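Local coordinates for CBS domain protein (Bacillus anthracis, PDB 3LQN) that is of unknown function but carries two CBS domains, which in related proteins often pair to bind adenosine-containing nucleotides and regulate their partners, at residues 25-30 and 46-51; 58-63 and 126-131. All coordinates share one frame; numbering follows the deposited sequence. Where two conformers were deposited one is given.

Contact 1: residues 25-30 and 46-51; sequences EKVAHV and SGYSAI
Tyr48 swings its ring across to Lys26 and Val27 by setting CG beside its backbone N and anti to the carbonyl carbon (chi1 -78°), while Ile51 puts CG1 between N and the carbonyl carbon (chi1 54°), sending CD1 to Val30 and CG2 to Ala28. The phenol makes the one hydrogen bond of the pair: Tyr48 OH donates to Lys26 O at 3.1 Å. It approaches from above the carbonyl plane, 48° out of it, rather than along a lone pair. Val27 lies over one face of the ring with CG1, and its CG2 comes to 3.8 Å from Tyr48 OH; the two side chains cross at about a right angle.

Beyond the ring, toward Ile51, the contact turns apolar. Ala28 CB touches both Ser46 CB (3.9 Å) and Ile51 CG2 (4.1 Å). Ala28 O is buried against Ile51 CB (3.3 Å) and has no hydrogen-bonding partner in the model. Further along, Val30 CG1 meets Ile51 CD1 at 3.8 Å. Ser46 OG accepts from Tyr48 N (3.1 Å) in an ST turn at the end of helix 36-46, where Gly47 takes positive phi, and is also hydrogen-bonded to Leu43 O.

The loop 25-30 thus lies over the end of helix 36-46 and the start of strand 50-54 within the first CBS domain. Ala28 and Ile51 both reach Val42 of that helix, Val30 and Ile51 share Ile64 of strand 60-65, and Val27 and Tyr48 touch Ile131 of strand 128-133.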
ATOM      1  N   GLU A  25      -5.436 -16.305 -10.671  1.00 29.83           N
ATOM      2  CA  GLU A  25      -4.221 -16.984 -11.109  1.00 31.88           C
ATOM      3  C   GLU A  25      -2.975 -16.095 -11.149  1.00 30.62           C
ATOM      4  O   GLU A  25      -1.883 -16.623 -11.167  1.00 33.93           O
ATOM      5  CB  GLU A  25      -4.432 -17.775 -12.395  1.00 36.68           C
ATOM      6  CG  GLU A  25      -4.390 -16.938 -13.628  1.00 44.87           C
ATOM      7  CD  GLU A  25      -5.686 -16.211 -13.877  1.00 55.78           C
ATOM      8  OE1 GLU A  25      -5.729 -15.416 -14.845  1.00 63.82           O
ATOM      9  OE2 GLU A  25      -6.657 -16.447 -13.123  1.00 52.65           O
ATOM     10  N   LYS A  26      -3.111 -14.763 -11.080  1.00 23.61           N
ATOM     11  CA  LYS A  26      -1.957 -13.896 -11.081  1.00 27.70           C
ATOM     12  C   LYS A  26      -1.624 -13.446  -9.645  1.00 30.83           C
ATOM     13  O   LYS A  26      -0.777 -12.587  -9.446  1.00 32.34           O
ATOM     14  CB  LYS A  26      -2.242 -12.649 -11.906  1.00 28.46           C
ATOM     15  CG  LYS A  26      -2.567 -12.976 -13.392  1.00 35.00           C
ATOM     16  CD  LYS A  26      -2.800 -11.700 -14.191  1.00 37.23           C
ATOM     17  CE  LYS A  26      -3.244 -12.034 -15.627  1.00 48.09           C
ATOM     18  NZ  LYS A  26      -3.602 -10.771 -16.349  1.00 56.99           N
ATOM     19  N   VAL A  27      -2.358 -13.980  -8.679  1.00 26.21           N
ATOM     20  CA  VAL A  27      -2.220 -13.522  -7.278  1.00 25.23           C
ATOM     21  C   VAL A  27      -1.682 -14.633  -6.409  1.00 22.73           C
ATOM     22  O   VAL A  27      -2.248 -15.726  -6.376  1.00 23.69           O
ATOM     23  CB  VAL A  27      -3.586 -13.050  -6.706  1.00 23.41           C
ATOM     24  CG1 VAL A  27      -3.440 -12.511  -5.268  1.00 23.83           C
ATOM     25  CG2 VAL A  27      -4.185 -11.963  -7.628  1.00 27.43           C
ATOM     26  N   ALA A  28      -0.595 -14.363  -5.676  1.00 29.28           N
ATOM     27  CA  ALA A  28      -0.085 -15.357  -4.731  1.00 30.19           C
ATOM     28  C   ALA A  28      -1.076 -15.508  -3.561  1.00 21.47           C
ATOM     29  O   ALA A  28      -1.858 -14.567  -3.301  1.00 24.29           O
ATOM     30  CB  ALA A  28       1.307 -14.960  -4.188  1.00 27.67           C
ATOM     31  N   HIS A  29      -1.023 -16.665  -2.906  1.00 28.86           N
ATOM     32  CA  HIS A  29      -1.846 -16.957  -1.709  1.00 25.48           C
ATOM     33  C   HIS A  29      -1.072 -17.844  -0.727  1.00 29.53           C
ATOM     34  O   HIS A  29      -0.013 -18.399  -1.080  1.00 27.76           O
ATOM     35  CB  HIS A  29      -3.186 -17.633  -2.144  1.00 21.47           C
ATOM     36  CG  HIS A  29      -3.020 -18.941  -2.848  1.00 30.75           C
ATOM     37  ND1 HIS A  29      -3.089 -19.064  -4.224  1.00 34.27           N
ATOM     38  CD2 HIS A  29      -2.841 -20.204  -2.377  1.00 41.28           C
ATOM     39  CE1 HIS A  29      -2.932 -20.327  -4.562  1.00 40.42           C
ATOM     40  NE2 HIS A  29      -2.779 -21.043  -3.458  1.00 35.20           N
ATOM     41  N   VAL A  30      -1.599 -17.980   0.487  1.00 23.65           N
ATOM     42  CA  VAL A  30      -1.145 -18.950   1.467  1.00 24.25           C
ATOM     43  C   VAL A  30      -2.369 -19.628   2.108  1.00 21.98           C
ATOM     44  O   VAL A  30      -3.509 -19.237   1.850  1.00 27.90           O
ATOM     45  CB  VAL A  30      -0.238 -18.268   2.564  1.00 23.01           C
ATOM     46  CG1 VAL A  30       1.102 -17.862   1.938  1.00 26.17           C
ATOM     47  CG2 VAL A  30      -0.956 -17.043   3.176  1.00 20.68           C
ATOM     48  N   SER A  46       6.468 -12.039  -4.266  1.00 27.44           N
ATOM     49  CA  SER A  46       5.395 -11.755  -5.213  1.00 34.46           C
ATOM     50  C   SER A  46       5.281 -10.265  -5.521  1.00 34.65           C
ATOM     51  O   SER A  46       4.842  -9.891  -6.584  1.00 35.35           O
ATOM     52  CB  SER A  46       4.064 -12.274  -4.678  1.00 25.26           C
ATOM     53  OG  SER A  46       3.542 -11.455  -3.673  1.00 26.13           O
ATOM     54  N   GLY A  47       5.734  -9.431  -4.593  1.00 35.04           N
ATOM     55  CA  GLY A  47       5.602  -7.990  -4.737  1.00 39.26           C
ATOM     56  C   GLY A  47       4.235  -7.456  -4.334  1.00 41.97           C
ATOM     57  O   GLY A  47       3.978  -6.271  -4.493  1.00 34.77           O
ATOM     58  N   TYR A  48       3.369  -8.322  -3.809  1.00 37.35           N
ATOM     59  CA  TYR A  48       2.091  -7.890  -3.222  1.00 33.58           C
ATOM     60  C   TYR A  48       2.312  -7.459  -1.766  1.00 29.98           C
ATOM     61  O   TYR A  48       3.167  -8.012  -1.085  1.00 34.89           O
ATOM     62  CB  TYR A  48       1.078  -9.049  -3.272  1.00 38.49           C
ATOM     63  CG  TYR A  48       0.475  -9.234  -4.632  1.00 40.97           C
ATOM     64  CD1 TYR A  48      -0.658  -8.531  -5.000  1.00 46.05           C
ATOM     65  CD2 TYR A  48       1.031 -10.127  -5.558  1.00 40.86           C
ATOM     66  CE1 TYR A  48      -1.224  -8.686  -6.253  1.00 52.51           C
ATOM     67  CE2 TYR A  48       0.460 -10.300  -6.818  1.00 41.45           C
ATOM     68  CZ  TYR A  48      -0.669  -9.570  -7.158  1.00 46.18           C
ATOM     69  OH  TYR A  48      -1.254  -9.713  -8.395  1.00 44.59           O
ATOM     70  N   SER A  49       1.562  -6.461  -1.300  1.00 27.86           N
ATOM     71  CA  SER A  49       1.706  -6.021   0.067  1.00 29.34           C
ATOM     72  C   SER A  49       0.715  -6.797   0.894  1.00 22.73           C
ATOM     73  O   SER A  49       0.839  -6.847   2.115  1.00 28.13           O
ATOM     74  CB  SER A  49       1.397  -4.530   0.198  1.00 37.82           C
ATOM     75  OG  SER A  49       0.123  -4.287  -0.383  1.00 54.78           O
ATOM     76  N   ALA A  50      -0.248  -7.409   0.223  1.00 25.85           N
ATOM     77  CA  ALA A  50      -1.147  -8.336   0.873  1.00 23.73           C
ATOM     78  C   ALA A  50      -1.561  -9.472  -0.072  1.00 20.66           C
ATOM     79  O   ALA A  50      -1.647  -9.320  -1.311  1.00 26.81           O
ATOM     80  CB  ALA A  50      -2.405  -7.560   1.446  1.00 25.17           C
ATOM     81  N   ILE A  51      -1.882 -10.614   0.508  1.00 18.79           N
ATOM     82  CA  ILE A  51      -2.366 -11.755  -0.271  1.00 22.09           C
ATOM     83  C   ILE A  51      -3.467 -12.466   0.466  1.00 16.86           C
ATOM     84  O   ILE A  51      -3.549 -12.401   1.711  1.00 18.27           O
ATOM     85  CB  ILE A  51      -1.231 -12.774  -0.595  1.00 23.50           C
ATOM     86  CG1 ILE A  51      -0.529 -13.211   0.702  1.00 25.63           C
ATOM     87  CG2 ILE A  51      -0.278 -12.175  -1.599  1.00 26.04           C
ATOM     88  CD1 ILE A  51       0.457 -14.400   0.525  1.00 24.25           C
TER

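Contact 2: residues 58-63 and 126-131; sequences YKLHGL and GYFEGI
Lys59 and Tyr127 face each other as a single backbone bridge, CA to CA 4.2 Å, in the pattern of a non-hydrogen-bonded antiparallel pair. Two hydrogen bonds flank it. Phe128 N donates to Tyr58 O at 2.9 Å. Leu60 N donates to Gly126 O at 3.3 Å. The same two oxygens also draw CA-H contacts, Tyr58 O from Tyr127 CA and Gly126 O from Lys59 CA.

On the outer side the far end of Lys59 lies over one face of the Tyr127 ring, with CE displaced toward the rim. Lys59 CE makes a CH-pi contact, 3.9 Å from the ring centroid, and Lys59 NZ stands 4.8 Å from that centroid in a cation-pi contact, 25° off the normal. The ammonium is also hydrogen-bonded to Asp125 O. Tyr58 O lies at the edge of the same ring. Leu60 and Phe128 both set CG anti to the backbone N (chi1 -178° and 173°), which carries both side chains to Pro52 and Leu54 of strand 50-54; Leu60 CD1 comes loosely to Phe128 CD1 at 4.5 Å, obliquely to the ring.

The bridge joins the two CBS domains where the turns leading into strands 60-65 and 128-133 meet. Just after it each strand carries a classic beta bulge, a matching feature of the two domains: His61 and Gly62 face Val53, Glu129 and Gly130 face Ala121. Leu60 also reaches Cys120 and Val122 of strand 118-122.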
ATOM      1  N   TYR A  58      -9.919 -23.556  -2.211  0.50 24.63           N
ATOM      2  CA  TYR A  58      -9.659 -22.268  -2.820  0.50 26.12           C
ATOM      3  C   TYR A  58     -10.790 -21.280  -2.460  0.50 27.23           C
ATOM      4  O   TYR A  58     -11.154 -20.391  -3.241  0.50 26.07           O
ATOM      5  CB  TYR A  58      -9.457 -22.474  -4.332  0.50 26.35           C
ATOM      6  CG  TYR A  58      -8.072 -23.006  -4.711  0.50 28.39           C
ATOM      7  CD1 TYR A  58      -7.043 -22.125  -5.016  0.50 29.69           C
ATOM      8  CD2 TYR A  58      -7.804 -24.377  -4.790  0.50 30.70           C
ATOM      9  CE1 TYR A  58      -5.797 -22.575  -5.371  0.50 34.36           C
ATOM     10  CE2 TYR A  58      -6.553 -24.837  -5.161  0.50 28.47           C
ATOM     11  CZ  TYR A  58      -5.555 -23.923  -5.449  0.50 41.33           C
ATOM     12  OH  TYR A  58      -4.304 -24.337  -5.824  0.50 49.57           O
ATOM     13  N   LYS A  59     -11.318 -21.432  -1.242  1.00 23.20           N
ATOM     14  CA  LYS A  59     -12.252 -20.474  -0.668  1.00 24.66           C
ATOM     15  C   LYS A  59     -11.504 -19.485   0.200  1.00 24.51           C
ATOM     16  O   LYS A  59     -10.508 -19.813   0.828  1.00 25.11           O
ATOM     17  CB  LYS A  59     -13.381 -21.191   0.095  1.00 25.21           C
ATOM     18  CG  LYS A  59     -14.334 -21.838  -0.914  1.00 27.82           C
ATOM     19  CD  LYS A  59     -15.420 -22.706  -0.305  1.00 37.12           C
ATOM     20  CE  LYS A  59     -16.269 -23.266  -1.433  1.00 42.92           C
ATOM     21  NZ  LYS A  59     -17.698 -23.364  -1.016  1.00 42.88           N
ATOM     22  N   LEU A  60     -11.991 -18.254   0.221  1.00 26.00           N
ATOM     23  CA  LEU A  60     -11.357 -17.147   0.907  1.00 29.95           C
ATOM     24  C   LEU A  60     -11.645 -17.173   2.408  1.00 36.54           C
ATOM     25  O   LEU A  60     -12.811 -17.222   2.817  1.00 32.61           O
ATOM     26  CB  LEU A  60     -11.880 -15.836   0.264  1.00 24.08           C
ATOM     27  CG  LEU A  60     -11.259 -14.600   0.869  1.00 23.69           C
ATOM     28  CD1 LEU A  60      -9.690 -14.570   0.598  1.00 23.93           C
ATOM     29  CD2 LEU A  60     -12.000 -13.341   0.344  1.00 22.10           C
ATOM     30  N   HIS A  61     -10.583 -17.171   3.215  1.00 33.43           N
ATOM     31  CA  HIS A  61     -10.648 -17.095   4.684  1.00 40.28           C
ATOM     32  C   HIS A  61     -10.260 -15.747   5.260  1.00 38.65           C
ATOM     33  O   HIS A  61     -10.733 -15.339   6.313  1.00 44.46           O
ATOM     34  CB  HIS A  61      -9.763 -18.170   5.299  1.00 41.95           C
ATOM     35  CG  HIS A  61     -10.419 -19.507   5.353  0.98 48.64           C
ATOM     36  ND1 HIS A  61     -10.488 -20.248   6.511  0.90 53.78           N
ATOM     37  CD2 HIS A  61     -11.077 -20.209   4.408  0.83 52.14           C
ATOM     38  CE1 HIS A  61     -11.142 -21.372   6.262  0.72 56.88           C
ATOM     39  NE2 HIS A  61     -11.512 -21.373   4.998  0.89 51.01           N
ATOM     40  N   GLY A  62      -9.386 -15.035   4.587  1.00 25.11           N
ATOM     41  CA  GLY A  62      -8.938 -13.788   5.125  1.00 25.37           C
ATOM     42  C   GLY A  62      -7.838 -13.250   4.274  1.00 26.60           C
ATOM     43  O   GLY A  62      -7.575 -13.789   3.217  1.00 26.36           O
ATOM     44  N   LEU A  63      -7.184 -12.213   4.759  1.00 23.77           N
ATOM     45  CA  LEU A  63      -6.068 -11.580   4.040  1.00 24.34           C
ATOM     46  C   LEU A  63      -4.878 -11.559   4.979  1.00 29.41           C
ATOM     47  O   LEU A  63      -5.062 -11.403   6.192  1.00 25.64           O
ATOM     48  CB  LEU A  63      -6.355 -10.118   3.738  1.00 24.56           C
ATOM     49  CG  LEU A  63      -6.923  -9.626   2.405  1.00 32.94           C
ATOM     50  CD1 LEU A  63      -6.947  -8.065   2.376  1.00 35.56           C
ATOM     51  CD2 LEU A  63      -6.107 -10.169   1.250  1.00 28.25           C
ATOM     52  N   GLY A 126     -18.138 -18.446  -2.800  1.00 47.52           N
ATOM     53  CA  GLY A 126     -17.026 -18.062  -1.947  1.00 42.48           C
ATOM     54  C   GLY A 126     -15.641 -18.470  -2.430  1.00 29.09           C
ATOM     55  O   GLY A 126     -14.649 -18.277  -1.713  1.00 33.74           O
ATOM     56  N   TYR A 127     -15.567 -19.008  -3.646  1.00 34.67           N
ATOM     57  CA  TYR A 127     -14.269 -19.296  -4.218  1.00 29.14           C
ATOM     58  C   TYR A 127     -13.618 -17.953  -4.465  1.00 30.90           C
ATOM     59  O   TYR A 127     -14.280 -17.021  -4.939  1.00 30.08           O
ATOM     60  CB  TYR A 127     -14.359 -20.078  -5.547  1.00 29.40           C
ATOM     61  CG  TYR A 127     -14.884 -21.510  -5.359  1.00 42.21           C
ATOM     62  CD1 TYR A 127     -14.061 -22.530  -4.870  1.00 39.79           C
ATOM     63  CD2 TYR A 127     -16.206 -21.821  -5.650  1.00 44.66           C
ATOM     64  CE1 TYR A 127     -14.568 -23.840  -4.670  1.00 36.34           C
ATOM     65  CE2 TYR A 127     -16.709 -23.110  -5.455  1.00 43.81           C
ATOM     66  CZ  TYR A 127     -15.887 -24.102  -4.969  1.00 47.41           C
ATOM     67  OH  TYR A 127     -16.422 -25.366  -4.803  1.00 49.17           O
ATOM     68  N   PHE A 128     -12.319 -17.882  -4.237  1.00 28.15           N
ATOM     69  CA  PHE A 128     -11.544 -16.678  -4.541  1.00 25.89           C
ATOM     70  C   PHE A 128     -11.372 -16.548  -6.069  1.00 24.76           C
ATOM     71  O   PHE A 128     -10.973 -17.497  -6.719  1.00 24.43           O
ATOM     72  CB  PHE A 128     -10.180 -16.826  -3.846  1.00 23.88           C
ATOM     73  CG  PHE A 128      -9.215 -15.751  -4.189  1.00 23.76           C
ATOM     74  CD1 PHE A 128      -9.488 -14.423  -3.873  1.00 23.60           C
ATOM     75  CD2 PHE A 128      -8.071 -16.046  -4.897  1.00 26.62           C
ATOM     76  CE1 PHE A 128      -8.577 -13.404  -4.199  1.00 22.42           C
ATOM     77  CE2 PHE A 128      -7.181 -15.033  -5.250  1.00 23.38           C
ATOM     78  CZ  PHE A 128      -7.435 -13.722  -4.899  1.00 20.53           C
ATOM     79  N   GLU A 129     -11.645 -15.354  -6.611  0.64 26.01           N
ATOM     80  CA  GLU A 129     -11.698 -15.112  -8.060  0.64 24.48           C
ATOM     81  C   GLU A 129     -10.701 -14.074  -8.562  0.64 26.98           C
ATOM     82  O   GLU A 129     -10.376 -14.030  -9.756  0.64 22.19           O
ATOM     83  CB  GLU A 129     -13.116 -14.640  -8.431  0.64 26.61           C
ATOM     84  CG  GLU A 129     -14.125 -15.752  -8.230  0.64 23.87           C
ATOM     85  CD  GLU A 129     -13.830 -16.967  -9.109  0.64 34.14           C
ATOM     86  OE1 GLU A 129     -14.102 -18.127  -8.681  0.64 34.72           O
ATOM     87  OE2 GLU A 129     -13.331 -16.772 -10.242  0.64 36.46           O
ATOM     88  N   GLY A 130     -10.255 -13.224  -7.649  1.00 21.86           N
ATOM     89  CA  GLY A 130      -9.309 -12.179  -7.964  1.00 21.55           C
ATOM     90  C   GLY A 130      -9.240 -11.064  -6.914  1.00 22.54           C
ATOM     91  O   GLY A 130      -9.909 -11.095  -5.873  1.00 21.90           O
ATOM     92  N   ILE A 131      -8.482 -10.022  -7.233  1.00 19.99           N
ATOM     93  CA  ILE A 131      -8.402  -8.884  -6.305  1.00 18.55           C
ATOM     94  C   ILE A 131      -8.667  -7.604  -7.086  1.00 23.70           C
ATOM     95  O   ILE A 131      -8.331  -7.488  -8.289  1.00 27.47           O
ATOM     96  CB  ILE A 131      -7.041  -8.836  -5.567  1.00 21.26           C
ATOM     97  CG1 ILE A 131      -5.903  -8.570  -6.548  1.00 27.15           C
ATOM     98  CG2 ILE A 131      -6.796 -10.117  -4.805  1.00 26.51           C
ATOM     99  CD1 ILE A 131      -4.729  -7.819  -5.877  1.00 26.62           C
TER

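Overall arrangement
Contact 1 closes along the chain before contact 2 opens, and their centres lie 12 Å apart. Both segments of contact 1 belong to the first CBS domain; it is partly buried, held mostly by aliphatic packing on Ile51, with one tyrosine hydroxyl bonded to a backbone carbonyl. Contact 2 ties the first domain to the second at the surface, with paired backbone bonds and a lysine on a tyrosine ring. Neighbouring strands 50-54 and 60-65 carry one segment of each, and the two touch directly: Ile51 O packs against Leu63 CD2, and the rings of His29 and Tyr58 meet steeply. A sulfate and a formate, probably from the crystallisation liquor, lie near those two rings.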